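Local coordinates for tyrosine-protein phosphatase YwqE (Bacillus subtilis, PDB 3QY7) that removes phosphate from phosphotyrosine-containing proteins, acting on YwqD, YwqF and Ssb as a manganese-dependent phosphatase of the metallo-dependent hydrolase superfamily, at residues M1-H5 against Q32-T36; A26-V30 against E69-L73; L180-E184 against V211-F216. All coordinates share one frame; numbering follows the deposited sequence.

Contact 1. Residues M1-H5 against Q32-T36; sequences MIDIH and QGIRT. With FE (Fe (III) ion), chain C.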
ATOM      1  N   MET A   1       3.539   0.284 -14.811  1.00 14.72           N
ATOM      2  CA  MET A   1       3.269   0.804 -13.444  1.00 13.84           C
ATOM      3  C   MET A   1       3.539  -0.233 -12.379  1.00 13.18           C
ATOM      4  O   MET A   1       3.475  -1.426 -12.644  1.00 13.43           O
ATOM      5  CB  MET A   1       1.814   1.264 -13.342  1.00 15.51           C
ATOM      6  CG  MET A   1       1.509   2.451 -14.202  1.00 17.84           C
ATOM      7  SD  MET A   1      -0.119   3.079 -13.777  1.00 22.97           S
ATOM      8  CE  MET A   1      -1.108   1.726 -14.332  1.00 20.18           C
ATOM      9  N   ILE A   2       3.788   0.249 -11.165  1.00 11.78           N
ATOM     10  CA  ILE A   2       4.109  -0.590 -10.012  1.00 12.33           C
ATOM     11  C   ILE A   2       2.996  -0.453  -8.990  1.00 11.34           C
ATOM     12  O   ILE A   2       2.605   0.660  -8.651  1.00 11.84           O
ATOM     13  CB  ILE A   2       5.425  -0.118  -9.395  1.00 11.95           C
ATOM     14  CG1 ILE A   2       6.563  -0.280 -10.411  1.00 13.37           C
ATOM     15  CG2 ILE A   2       5.748  -0.864  -8.093  1.00 12.53           C
ATOM     16  CD1 ILE A   2       7.736   0.573 -10.066  1.00 14.99           C
ATOM     17  N   ASP A   3       2.500  -1.588  -8.503  1.00 10.61           N
ATOM     18  CA  ASP A   3       1.457  -1.628  -7.465  1.00  9.79           C
ATOM     19  C   ASP A   3       2.139  -2.022  -6.168  1.00 10.32           C
ATOM     20  O   ASP A   3       2.719  -3.099  -6.085  1.00 11.05           O
ATOM     21  CB  ASP A   3       0.399  -2.662  -7.871  1.00 10.59           C
ATOM     22  CG  ASP A   3      -0.838  -2.636  -6.987  1.00 11.03           C
ATOM     23  OD1 ASP A   3      -1.172  -1.555  -6.458  1.00 12.34           O
ATOM     24  OD2 ASP A   3      -1.472  -3.708  -6.839  1.00 10.46           O
ATOM     25  N   ILE A   4       2.091  -1.140  -5.165  1.00  9.55           N
ATOM     26  CA  ILE A   4       2.891  -1.340  -3.946  1.00  9.62           C
ATOM     27  C   ILE A   4       2.170  -2.030  -2.785  1.00  9.31           C
ATOM     28  O   ILE A   4       2.759  -2.209  -1.716  1.00 10.10           O
ATOM     29  CB  ILE A   4       3.550  -0.024  -3.432  1.00  9.08           C
ATOM     30  CG1 ILE A   4       2.511   0.977  -2.897  1.00  9.94           C
ATOM     31  CG2 ILE A   4       4.404   0.589  -4.525  1.00 10.53           C
ATOM     32  CD1 ILE A   4       3.107   1.922  -1.836  1.00 11.11           C
ATOM     33  N   HIS A   5       0.892  -2.364  -2.977  1.00  9.07           N
ATOM     34  CA  HIS A   5       0.068  -2.977  -1.920  1.00  9.26           C
ATOM     35  C   HIS A   5      -0.939  -3.898  -2.603  1.00  9.29           C
ATOM     36  O   HIS A   5      -1.793  -3.433  -3.350  1.00 10.21           O
ATOM     37  CB  HIS A   5      -0.621  -1.854  -1.116  1.00  9.11           C
ATOM     38  CG  HIS A   5      -1.478  -2.319   0.029  1.00 10.85           C
ATOM     39  ND1 HIS A   5      -1.877  -1.451   1.020  1.00 10.28           N
ATOM     40  CD2 HIS A   5      -1.976  -3.533   0.368  1.00 11.78           C
ATOM     41  CE1 HIS A   5      -2.621  -2.103   1.904  1.00  7.55           C
ATOM     42  NE2 HIS A   5      -2.686  -3.368   1.538  1.00  9.95           N
ATOM     43  N   GLN A  32      -4.733  -3.575 -16.513  1.00 14.41           N
ATOM     44  CA  GLN A  32      -4.712  -2.233 -15.921  1.00 14.79           C
ATOM     45  C   GLN A  32      -3.392  -1.478 -16.133  1.00 14.52           C
ATOM     46  O   GLN A  32      -3.255  -0.327 -15.692  1.00 15.25           O
ATOM     47  CB  GLN A  32      -5.028  -2.334 -14.410  1.00 14.23           C
ATOM     48  CG  GLN A  32      -6.462  -2.682 -14.070  1.00 16.46           C
ATOM     49  CD  GLN A  32      -7.396  -1.477 -14.098  1.00 19.14           C
ATOM     50  OE1 GLN A  32      -7.001  -0.381 -14.494  1.00 19.03           O
ATOM     51  NE2 GLN A  32      -8.622  -1.671 -13.631  1.00 21.91           N
ATOM     52  N   GLY A  33      -2.420  -2.103 -16.797  1.00 14.57           N
ATOM     53  CA  GLY A  33      -1.135  -1.465 -17.047  1.00 14.45           C
ATOM     54  C   GLY A  33      -0.096  -1.681 -15.967  1.00 14.21           C
ATOM     55  O   GLY A  33       0.954  -1.057 -15.988  1.00 15.31           O
ATOM     56  N   ILE A  34      -0.379  -2.582 -15.030  1.00 13.52           N
ATOM     57  CA  ILE A  34       0.590  -2.923 -13.990  1.00 12.82           C
ATOM     58  C   ILE A  34       1.538  -4.014 -14.494  1.00 12.96           C
ATOM     59  O   ILE A  34       1.073  -5.022 -15.034  1.00 14.19           O
ATOM     60  CB  ILE A  34      -0.152  -3.363 -12.700  1.00 12.02           C
ATOM     61  CG1 ILE A  34      -1.050  -2.213 -12.195  1.00 12.26           C
ATOM     62  CG2 ILE A  34       0.835  -3.873 -11.641  1.00 11.43           C
ATOM     63  CD1 ILE A  34      -2.119  -2.621 -11.157  1.00 12.98           C
ATOM     64  N   ARG A  35       2.852  -3.797 -14.345  1.00 12.64           N
ATOM     65  CA  ARG A  35       3.861  -4.791 -14.755  1.00 13.75           C
ATOM     66  C   ARG A  35       4.552  -5.402 -13.547  1.00 12.16           C
ATOM     67  O   ARG A  35       5.171  -6.463 -13.645  1.00 12.18           O
ATOM     68  CB  ARG A  35       4.962  -4.177 -15.648  1.00 14.97           C
ATOM     69  CG  ARG A  35       4.567  -3.016 -16.551  1.00 21.70           C
ATOM     70  CD  ARG A  35       3.419  -3.327 -17.488  1.00 29.22           C
ATOM     71  NE  ARG A  35       3.777  -4.251 -18.563  1.00 34.56           N
ATOM     72  CZ  ARG A  35       3.327  -5.500 -18.672  1.00 36.87           C
ATOM     73  NH1 ARG A  35       2.497  -6.008 -17.763  1.00 36.80           N
ATOM     74  NH2 ARG A  35       3.710  -6.242 -19.705  1.00 39.19           N
ATOM     75  N   THR A  36       4.465  -4.708 -12.414  1.00 11.03           N
ATOM     76  CA  THR A  36       5.213  -5.111 -11.238  1.00 10.37           C
ATOM     77  C   THR A  36       4.310  -4.940 -10.029  1.00  9.54           C
ATOM     78  O   THR A  36       3.715  -3.875  -9.871  1.00 11.19           O
ATOM     79  CB  THR A  36       6.473  -4.253 -11.056  1.00 10.63           C
ATOM     80  OG1 THR A  36       7.222  -4.225 -12.289  1.00 12.39           O
ATOM     81  CG2 THR A  36       7.347  -4.801  -9.922  1.00 10.61           C
TER
HETATM   82 FE    FE C 264      -4.156  -4.626   2.428  1.00 12.53          FE
HETATM   83  O   HOH W   1      -5.074  -3.249   3.308  1.00 13.34           O

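Contact 2. Residues A26-V30 against E69-L73; sequences ARAAV and EDIPL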
ATOM      1  N   ALA A  26      -3.498 -11.522 -11.466  1.00 12.36           N
ATOM      2  CA  ALA A  26      -2.386 -11.076 -12.293  1.00 12.30           C
ATOM      3  C   ALA A  26      -2.836 -10.616 -13.694  1.00 12.45           C
ATOM      4  O   ALA A  26      -2.379  -9.578 -14.183  1.00 12.43           O
ATOM      5  CB  ALA A  26      -1.351 -12.157 -12.395  1.00 12.55           C
ATOM      6  N   ARG A  27      -3.744 -11.379 -14.312  1.00 12.35           N
ATOM      7  CA  ARG A  27      -4.251 -11.015 -15.634  1.00 13.48           C
ATOM      8  C   ARG A  27      -4.954  -9.656 -15.568  1.00 12.79           C
ATOM      9  O   ARG A  27      -4.772  -8.809 -16.451  1.00 13.58           O
ATOM     10  CB  ARG A  27      -5.188 -12.084 -16.212  1.00 13.96           C
ATOM     11  CG  ARG A  27      -4.507 -13.390 -16.552  1.00 18.42           C
ATOM     12  CD  ARG A  27      -5.369 -14.286 -17.436  1.00 23.48           C
ATOM     13  NE  ARG A  27      -4.674 -15.543 -17.718  1.00 27.43           N
ATOM     14  CZ  ARG A  27      -5.030 -16.731 -17.232  1.00 29.40           C
ATOM     15  NH1 ARG A  27      -6.098 -16.850 -16.448  1.00 29.94           N
ATOM     16  NH2 ARG A  27      -4.320 -17.813 -17.542  1.00 30.89           N
ATOM     17  N   ALA A  28      -5.721  -9.441 -14.502  1.00 12.29           N
ATOM     18  CA  ALA A  28      -6.424  -8.165 -14.320  1.00 12.02           C
ATOM     19  C   ALA A  28      -5.441  -7.022 -14.138  1.00 12.12           C
ATOM     20  O   ALA A  28      -5.622  -5.939 -14.704  1.00 12.32           O
ATOM     21  CB  ALA A  28      -7.356  -8.237 -13.154  1.00 11.44           C
ATOM     22  N   ALA A  29      -4.397  -7.263 -13.339  1.00 11.56           N
ATOM     23  CA  ALA A  29      -3.338  -6.284 -13.126  1.00 11.82           C
ATOM     24  C   ALA A  29      -2.712  -5.862 -14.445  1.00 12.21           C
ATOM     25  O   ALA A  29      -2.543  -4.677 -14.706  1.00 12.17           O
ATOM     26  CB  ALA A  29      -2.266  -6.836 -12.162  1.00 11.39           C
ATOM     27  N   VAL A  30      -2.424  -6.840 -15.303  1.00 12.54           N
ATOM     28  CA  VAL A  30      -1.789  -6.562 -16.572  1.00 13.33           C
ATOM     29  C   VAL A  30      -2.725  -5.720 -17.451  1.00 13.18           C
ATOM     30  O   VAL A  30      -2.276  -4.765 -18.091  1.00 12.32           O
ATOM     31  CB  VAL A  30      -1.386  -7.868 -17.282  1.00 12.87           C
ATOM     32  CG1 VAL A  30      -1.096  -7.627 -18.751  1.00 13.41           C
ATOM     33  CG2 VAL A  30      -0.156  -8.493 -16.602  1.00 12.26           C
ATOM     34  N   GLU A  69       2.255 -19.463 -17.413  1.00 15.64           N
ATOM     35  CA  GLU A  69       1.018 -18.997 -18.013  1.00 15.85           C
ATOM     36  C   GLU A  69       1.189 -17.858 -19.019  1.00 15.04           C
ATOM     37  O   GLU A  69       0.198 -17.330 -19.525  1.00 14.74           O
ATOM     38  CB  GLU A  69       0.036 -18.557 -16.911  1.00 16.42           C
ATOM     39  CG  GLU A  69      -0.362 -19.643 -15.887  1.00 18.33           C
ATOM     40  CD  GLU A  69      -1.060 -20.860 -16.492  1.00 24.02           C
ATOM     41  OE1 GLU A  69      -1.655 -20.752 -17.587  1.00 26.07           O
ATOM     42  OE2 GLU A  69      -0.995 -21.941 -15.863  1.00 26.32           O
ATOM     43  N   ASP A  70       2.438 -17.462 -19.274  1.00 14.11           N
ATOM     44  CA  ASP A  70       2.764 -16.389 -20.214  1.00 14.04           C
ATOM     45  C   ASP A  70       2.157 -15.029 -19.846  1.00 13.80           C
ATOM     46  O   ASP A  70       1.705 -14.275 -20.714  1.00 14.08           O
ATOM     47  CB  ASP A  70       2.356 -16.770 -21.644  1.00 14.25           C
ATOM     48  CG  ASP A  70       3.160 -16.023 -22.687  1.00 17.92           C
ATOM     49  OD1 ASP A  70       4.364 -15.799 -22.452  1.00 16.52           O
ATOM     50  OD2 ASP A  70       2.590 -15.617 -23.725  1.00 21.37           O
ATOM     51  N   ILE A  71       2.171 -14.728 -18.554  1.00 12.78           N
ATOM     52  CA  ILE A  71       1.626 -13.462 -18.038  1.00 12.48           C
ATOM     53  C   ILE A  71       2.777 -12.510 -17.681  1.00 12.46           C
ATOM     54  O   ILE A  71       3.624 -12.852 -16.852  1.00 11.61           O
ATOM     55  CB  ILE A  71       0.712 -13.700 -16.819  1.00 12.32           C
ATOM     56  CG1 ILE A  71      -0.455 -14.623 -17.210  1.00 12.96           C
ATOM     57  CG2 ILE A  71       0.227 -12.336 -16.246  1.00 12.56           C
ATOM     58  CD1 ILE A  71      -1.231 -15.199 -16.040  1.00 14.29           C
ATOM     59  N   PRO A  72       2.823 -11.311 -18.311  1.00 12.53           N
ATOM     60  CA  PRO A  72       3.959 -10.400 -18.099  1.00 12.88           C
ATOM     61  C   PRO A  72       3.788  -9.581 -16.816  1.00 13.16           C
ATOM     62  O   PRO A  72       3.529  -8.387 -16.860  1.00 13.52           O
ATOM     63  CB  PRO A  72       3.923  -9.513 -19.345  1.00 13.02           C
ATOM     64  CG  PRO A  72       2.478  -9.515 -19.758  1.00 12.47           C
ATOM     65  CD  PRO A  72       1.874 -10.797 -19.315  1.00 13.38           C
ATOM     66  N   LEU A  73       3.924 -10.246 -15.686  1.00 12.63           N
ATOM     67  CA  LEU A  73       3.871  -9.592 -14.400  1.00 12.81           C
ATOM     68  C   LEU A  73       4.934 -10.124 -13.458  1.00 12.96           C
ATOM     69  O   LEU A  73       5.082 -11.284 -13.368  1.00 14.33           O
ATOM     70  CB  LEU A  73       2.518  -9.780 -13.768  1.00 13.31           C
ATOM     71  CG  LEU A  73       2.374  -8.941 -12.500  1.00 15.69           C
ATOM     72  CD1 LEU A  73       1.585  -7.803 -12.672  1.00 18.68           C
ATOM     73  CD2 LEU A  73       2.054  -9.684 -11.279  1.00 18.11           C
TER
HETATM   74  O   HOH W   2      -2.459 -16.742 -19.718  1.00 41.06           O

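Contact 3. Residues L180-E184 against V211-F216; sequences LRLVE and VLEKEF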
ATOM      1  N   LEU A 180     -10.200  12.380  -1.963  1.00 18.95           N
ATOM      2  CA  LEU A 180      -9.839  13.557  -2.729  1.00 18.86           C
ATOM      3  C   LEU A 180      -9.359  14.707  -1.833  1.00 18.93           C
ATOM      4  O   LEU A 180      -8.455  15.443  -2.209  1.00 18.91           O
ATOM      5  CB  LEU A 180     -11.016  14.001  -3.603  1.00 19.16           C
ATOM      6  CG  LEU A 180     -11.277  13.121  -4.831  1.00 19.84           C
ATOM      7  CD1 LEU A 180     -12.594  13.549  -5.462  1.00 22.48           C
ATOM      8  CD2 LEU A 180     -10.133  13.263  -5.838  1.00 20.55           C
ATOM      9  N   ARG A 181      -9.972  14.833  -0.655  1.00 19.37           N
ATOM     10  CA  ARG A 181      -9.531  15.798   0.359  1.00 20.04           C
ATOM     11  C   ARG A 181      -8.088  15.539   0.777  1.00 18.91           C
ATOM     12  O   ARG A 181      -7.277  16.468   0.787  1.00 19.78           O
ATOM     13  CB  ARG A 181     -10.476  15.801   1.573  1.00 20.28           C
ATOM     14  CG  ARG A 181     -11.820  16.471   1.270  1.00 23.63           C
ATOM     15  CD  ARG A 181     -12.859  16.185   2.335  1.00 27.44           C
ATOM     16  NE  ARG A 181     -12.518  16.753   3.637  1.00 32.01           N
ATOM     17  CZ  ARG A 181     -12.980  16.288   4.796  1.00 32.42           C
ATOM     18  NH1 ARG A 181     -13.798  15.242   4.823  1.00 33.90           N
ATOM     19  NH2 ARG A 181     -12.623  16.861   5.932  1.00 33.31           N
ATOM     20  N   LEU A 182      -7.771  14.281   1.077  1.00 18.67           N
ATOM     21  CA  LEU A 182      -6.402  13.902   1.489  1.00 17.23           C
ATOM     22  C   LEU A 182      -5.377  14.143   0.378  1.00 17.29           C
ATOM     23  O   LEU A 182      -4.279  14.657   0.626  1.00 16.75           O
ATOM     24  CB  LEU A 182      -6.369  12.443   1.964  1.00 17.26           C
ATOM     25  CG  LEU A 182      -7.259  12.043   3.156  1.00 17.03           C
ATOM     26  CD1 LEU A 182      -7.062  10.594   3.611  1.00 19.08           C
ATOM     27  CD2 LEU A 182      -7.078  13.038   4.328  1.00 18.07           C
ATOM     28  N   VAL A 183      -5.739  13.780  -0.852  1.00 16.40           N
ATOM     29  CA  VAL A 183      -4.851  14.010  -1.991  1.00 16.39           C
ATOM     30  C   VAL A 183      -4.566  15.506  -2.196  1.00 17.01           C
ATOM     31  O   VAL A 183      -3.421  15.905  -2.373  1.00 17.35           O
ATOM     32  CB  VAL A 183      -5.373  13.382  -3.320  1.00 15.37           C
ATOM     33  CG1 VAL A 183      -4.454  13.776  -4.463  1.00 17.06           C
ATOM     34  CG2 VAL A 183      -5.452  11.831  -3.214  1.00 15.19           C
ATOM     35  N   GLU A 184      -5.616  16.323  -2.161  1.00 18.03           N
ATOM     36  CA  GLU A 184      -5.496  17.777  -2.286  1.00 19.82           C
ATOM     37  C   GLU A 184      -4.525  18.383  -1.270  1.00 19.39           C
ATOM     38  O   GLU A 184      -3.763  19.294  -1.600  1.00 20.34           O
ATOM     39  CB  GLU A 184      -6.871  18.408  -2.081  1.00 20.38           C
ATOM     40  CG  GLU A 184      -6.922  19.845  -2.512  1.00 23.31           C
ATOM     41  CD  GLU A 184      -8.277  20.470  -2.303  1.00 27.41           C
ATOM     42  OE1 GLU A 184      -8.510  21.049  -1.220  1.00 30.23           O
ATOM     43  OE2 GLU A 184      -9.096  20.399  -3.236  1.00 29.58           O
ATOM     44  N   VAL A 211      -9.848   9.697 -12.310  1.00 15.66           N
ATOM     45  CA  VAL A 211     -10.412  10.574 -11.291  1.00 15.80           C
ATOM     46  C   VAL A 211      -9.383  11.631 -10.876  1.00 16.28           C
ATOM     47  O   VAL A 211      -9.693  12.826 -10.824  1.00 16.08           O
ATOM     48  CB  VAL A 211     -10.921   9.762 -10.075  1.00 15.56           C
ATOM     49  CG1 VAL A 211     -11.119  10.656  -8.851  1.00 17.23           C
ATOM     50  CG2 VAL A 211     -12.210   9.030 -10.435  1.00 17.75           C
ATOM     51  N   LEU A 212      -8.148  11.197 -10.623  1.00 16.20           N
ATOM     52  CA  LEU A 212      -7.067  12.121 -10.280  1.00 17.45           C
ATOM     53  C   LEU A 212      -6.753  13.138 -11.371  1.00 18.40           C
ATOM     54  O   LEU A 212      -6.523  14.314 -11.074  1.00 18.87           O
ATOM     55  CB  LEU A 212      -5.790  11.352  -9.909  1.00 16.62           C
ATOM     56  CG  LEU A 212      -5.870  10.582  -8.594  1.00 17.64           C
ATOM     57  CD1 LEU A 212      -4.624   9.707  -8.453  1.00 16.76           C
ATOM     58  CD2 LEU A 212      -6.023  11.537  -7.410  1.00 19.56           C
ATOM     59  N   GLU A 213      -6.740  12.686 -12.625  1.00 19.74           N
ATOM     60  CA  GLU A 213      -6.445  13.558 -13.761  1.00 21.26           C
ATOM     61  C   GLU A 213      -7.548  14.603 -13.910  1.00 21.29           C
ATOM     62  O   GLU A 213      -7.267  15.784 -14.137  1.00 21.79           O
ATOM     63  CB  GLU A 213      -6.292  12.730 -15.038  1.00 21.72           C
ATOM     64  CG  GLU A 213      -5.630  13.465 -16.214  1.00 26.43           C
ATOM     65  CD  GLU A 213      -6.615  14.218 -17.103  1.00 31.95           C
ATOM     66  OE1 GLU A 213      -6.156  14.901 -18.049  1.00 35.00           O
ATOM     67  OE2 GLU A 213      -7.845  14.138 -16.874  1.00 34.60           O
ATOM     68  N   LYS A 214      -8.802  14.180 -13.765  1.00 20.95           N
ATOM     69  CA  LYS A 214      -9.925  15.121 -13.871  1.00 21.58           C
ATOM     70  C   LYS A 214      -9.921  16.161 -12.754  1.00 21.52           C
ATOM     71  O   LYS A 214     -10.234  17.333 -12.995  1.00 21.81           O
ATOM     72  CB  LYS A 214     -11.267  14.385 -13.888  1.00 21.50           C
ATOM     73  CG  LYS A 214     -11.585  13.688 -15.207  1.00 22.73           C
ATOM     74  CD  LYS A 214     -13.023  13.166 -15.241  1.00 22.91           C
ATOM     75  CE  LYS A 214     -13.254  12.052 -14.233  1.00 24.40           C
ATOM     76  NZ  LYS A 214     -14.687  11.615 -14.161  1.00 23.77           N
ATOM     77  N   GLU A 215      -9.571  15.735 -11.538  1.00 21.28           N
ATOM     78  CA  GLU A 215      -9.627  16.603 -10.347  1.00 21.84           C
ATOM     79  C   GLU A 215      -8.444  17.546 -10.175  1.00 21.87           C
ATOM     80  O   GLU A 215      -8.615  18.677  -9.672  1.00 22.25           O
ATOM     81  CB  GLU A 215      -9.794  15.769  -9.070  1.00 22.10           C
ATOM     82  CG  GLU A 215     -11.160  15.113  -8.919  1.00 24.91           C
ATOM     83  CD  GLU A 215     -12.317  16.085  -9.122  1.00 26.80           C
ATOM     84  OE1 GLU A 215     -12.328  17.144  -8.455  1.00 27.53           O
ATOM     85  OE2 GLU A 215     -13.206  15.793  -9.958  1.00 29.77           O
ATOM     86  N   PHE A 216      -7.258  17.096 -10.584  1.00 20.82           N
ATOM     87  CA  PHE A 216      -6.020  17.809 -10.259  1.00 20.80           C
ATOM     88  C   PHE A 216      -5.133  18.122 -11.453  1.00 20.67           C
ATOM     89  O   PHE A 216      -4.122  18.826 -11.304  1.00 21.81           O
ATOM     90  CB  PHE A 216      -5.198  17.013  -9.234  1.00 20.61           C
ATOM     91  CG  PHE A 216      -5.933  16.707  -7.971  1.00 19.43           C
ATOM     92  CD1 PHE A 216      -6.220  17.709  -7.048  1.00 20.55           C
ATOM     93  CD2 PHE A 216      -6.333  15.408  -7.695  1.00 18.21           C
ATOM     94  CE1 PHE A 216      -6.905  17.411  -5.864  1.00 20.85           C
ATOM     95  CE2 PHE A 216      -7.015  15.094  -6.532  1.00 17.45           C
ATOM     96  CZ  PHE A 216      -7.303  16.105  -5.604  1.00 21.35           C
TER

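Contact 1. Residues M1-H5 against Q32-T36
Ile-2 and Thr-36 pair in a parallel beta bridge, their CA atoms 4.8 Å apart, where strand 2-3 of the PHP-like TIM barrel meets the chain returning from helix 19-31 into strand 36-38. This is a right-handed beta-alpha-beta crossover between neighbouring barrel strands. Met-1 N gives a hydrogen bond to Gly-33 O at 3.1 Å, and Arg-35 N one to Met-1 O at 3.0 Å. Further along, Asp-3 N bonds to Thr-36 O at 2.9 Å. A weak bond from Thr-36 N also reaches Met-1 O. Gly-33, with positive phi in a Schellman motif, ends the helix and turns the chain toward the strand.

The side chains of Ile-2 and Thr-36 lie alongside and point the same way, CG1 of Ile-2 being 4.0 Å from CB of Thr-36; helix 219-232 covers Ile-2 through Ala-228 and Leu-232. The Met-1 chain bends at chi3 (-67°), which brings its CE to 3.3 Å from Gln-32 O. Asp-3 touches CG2 of Ile-34 through its CB, at 4.0 Å. Ser-193 OG, hydrogen-bonded to both Asp-3 OD2 and His-5 O, links these two residues to the loop that carries the iron ligand Asp-194. His-5 ND1 is hydrogen-bonded to Gln-161 OE1, which should fix the rotation of the imidazole. His-7, Glu-80, Asp-194 and a water share the iron ion with His-5, whose NE2 binds it at 2.1 Å.

Contact 2. Residues A26-V30 against E69-L73
Val-30 and Ile-71 meet where helix 19-31, an outer helix of the TIM barrel, packs on the loop that leads from helix 52-68 into strand 74-76. The apolar part centres on two methyls. CG2 of Val-30 stands over the loop, 3.9 Å from CG2 of Ile-71 and 4.1 Å from CD of Pro-72, and also touches CB of Leu-73. CG2 of Ile-71 reaches in the same way to CB of Ala-26. Deeper in, CB of Ala-29 meets CD1 of Leu-73 at 4.0 Å, and Ile-37 of strand 36-38 touches both residues. Pro-72 centres an inverse gamma turn, closed by Leu-73 N bonding to Ile-71 O; the turn lies between Ile-71 and Leu-73, both of which point toward the helix.

In the polar part, Arg-27 runs out extended across Ile-71 at about a right angle, its CG 3.8 Å from CD1. Its guanidinium forms only a long salt bridge to Glu-69, with the two flat groups 87° apart; the stronger partners are Glu-24 for Arg-27 and Arg-65 for Glu-69. A water in the guanidinium plane joins the segments more closely, accepting from Arg-27 NH2 at 3.1 Å and donating to Glu-69 O at 2.7 Å.

Contact 3. Residues L180-E184 against V211-F216
The ring of Phe-216 packs against Val-183 between two outer helices of the TIM barrel, where the C-terminal turn of helix 173-184 crosses that of helix 205-216. The axes of the two short segments approach to 11.7 Å, crossing at -61°, and no hydrogen bond joins the segments, so the fit rests on shape.

One bump is the Phe-216 ring. It enters the hollow bounded by Leu-180, Val-183 and Glu-184 on the facing helix, leading with CE1, CZ and CE2. CE2 presses on CG1 of Val-183 at 3.5 Å and on CD2 of Leu-180 at 3.7 Å. At the other corner CE1 of Phe-216 lies 3.9 Å from CB of Glu-184. CZ reaches the floor of the hollow, the backbone itself. With CG of Phe-216 anti to the carbonyl carbon (chi1 -57°), the ring is carried forward from the last turn of its helix. CB of Glu-215 lies over one of its faces, offset toward the rim.

Leu-180 is the answering bump. It projects into the groove made by Val-211, Glu-215 and Phe-216, where its CD2 touches CG1 of Val-211 at 4.1 Å and CG of Glu-215 at 3.7 Å. The aliphatic part of Glu-215, which Leu-180 crosses at about a right angle, thus walls the groove on the solvent side. On the inner side a smaller contact closes the seam: CG1 of Val-183 meets CD2 of Leu-212 at 4.0 Å. Leu-220 of helix 219-232 touches both of these residues, and Leu-167 touches Leu-180 and Leu-212, so a third and a fourth helix share the packing. At the bottom of the first hollow, Leu-180 O lies in the plane of the Phe-216 ring, at its edge, 3.6 Å from CZ.

Contacts 1 and 2 adjoin, their centres 11 Å apart, and their segments alternate along the chain: segment 32-36 follows directly on the end of the helix that holds 26-30. Ile-34 N lies 3.0 Å from Ala-29 O, a probable hydrogen bond, and the side chain of Arg-35 touches Pro-72, where the loop 69-73 meets the crossover. Contact 3 stands apart, 20 Å from contact 1 and 28 Å from contact 2 between centres, and packs helices on another part of the barrel wall. Contact 1 alone supplies a metal ligand, His-5; the side chain of Asp-3, in the same segment, is about 12 Å from the magnesium ion.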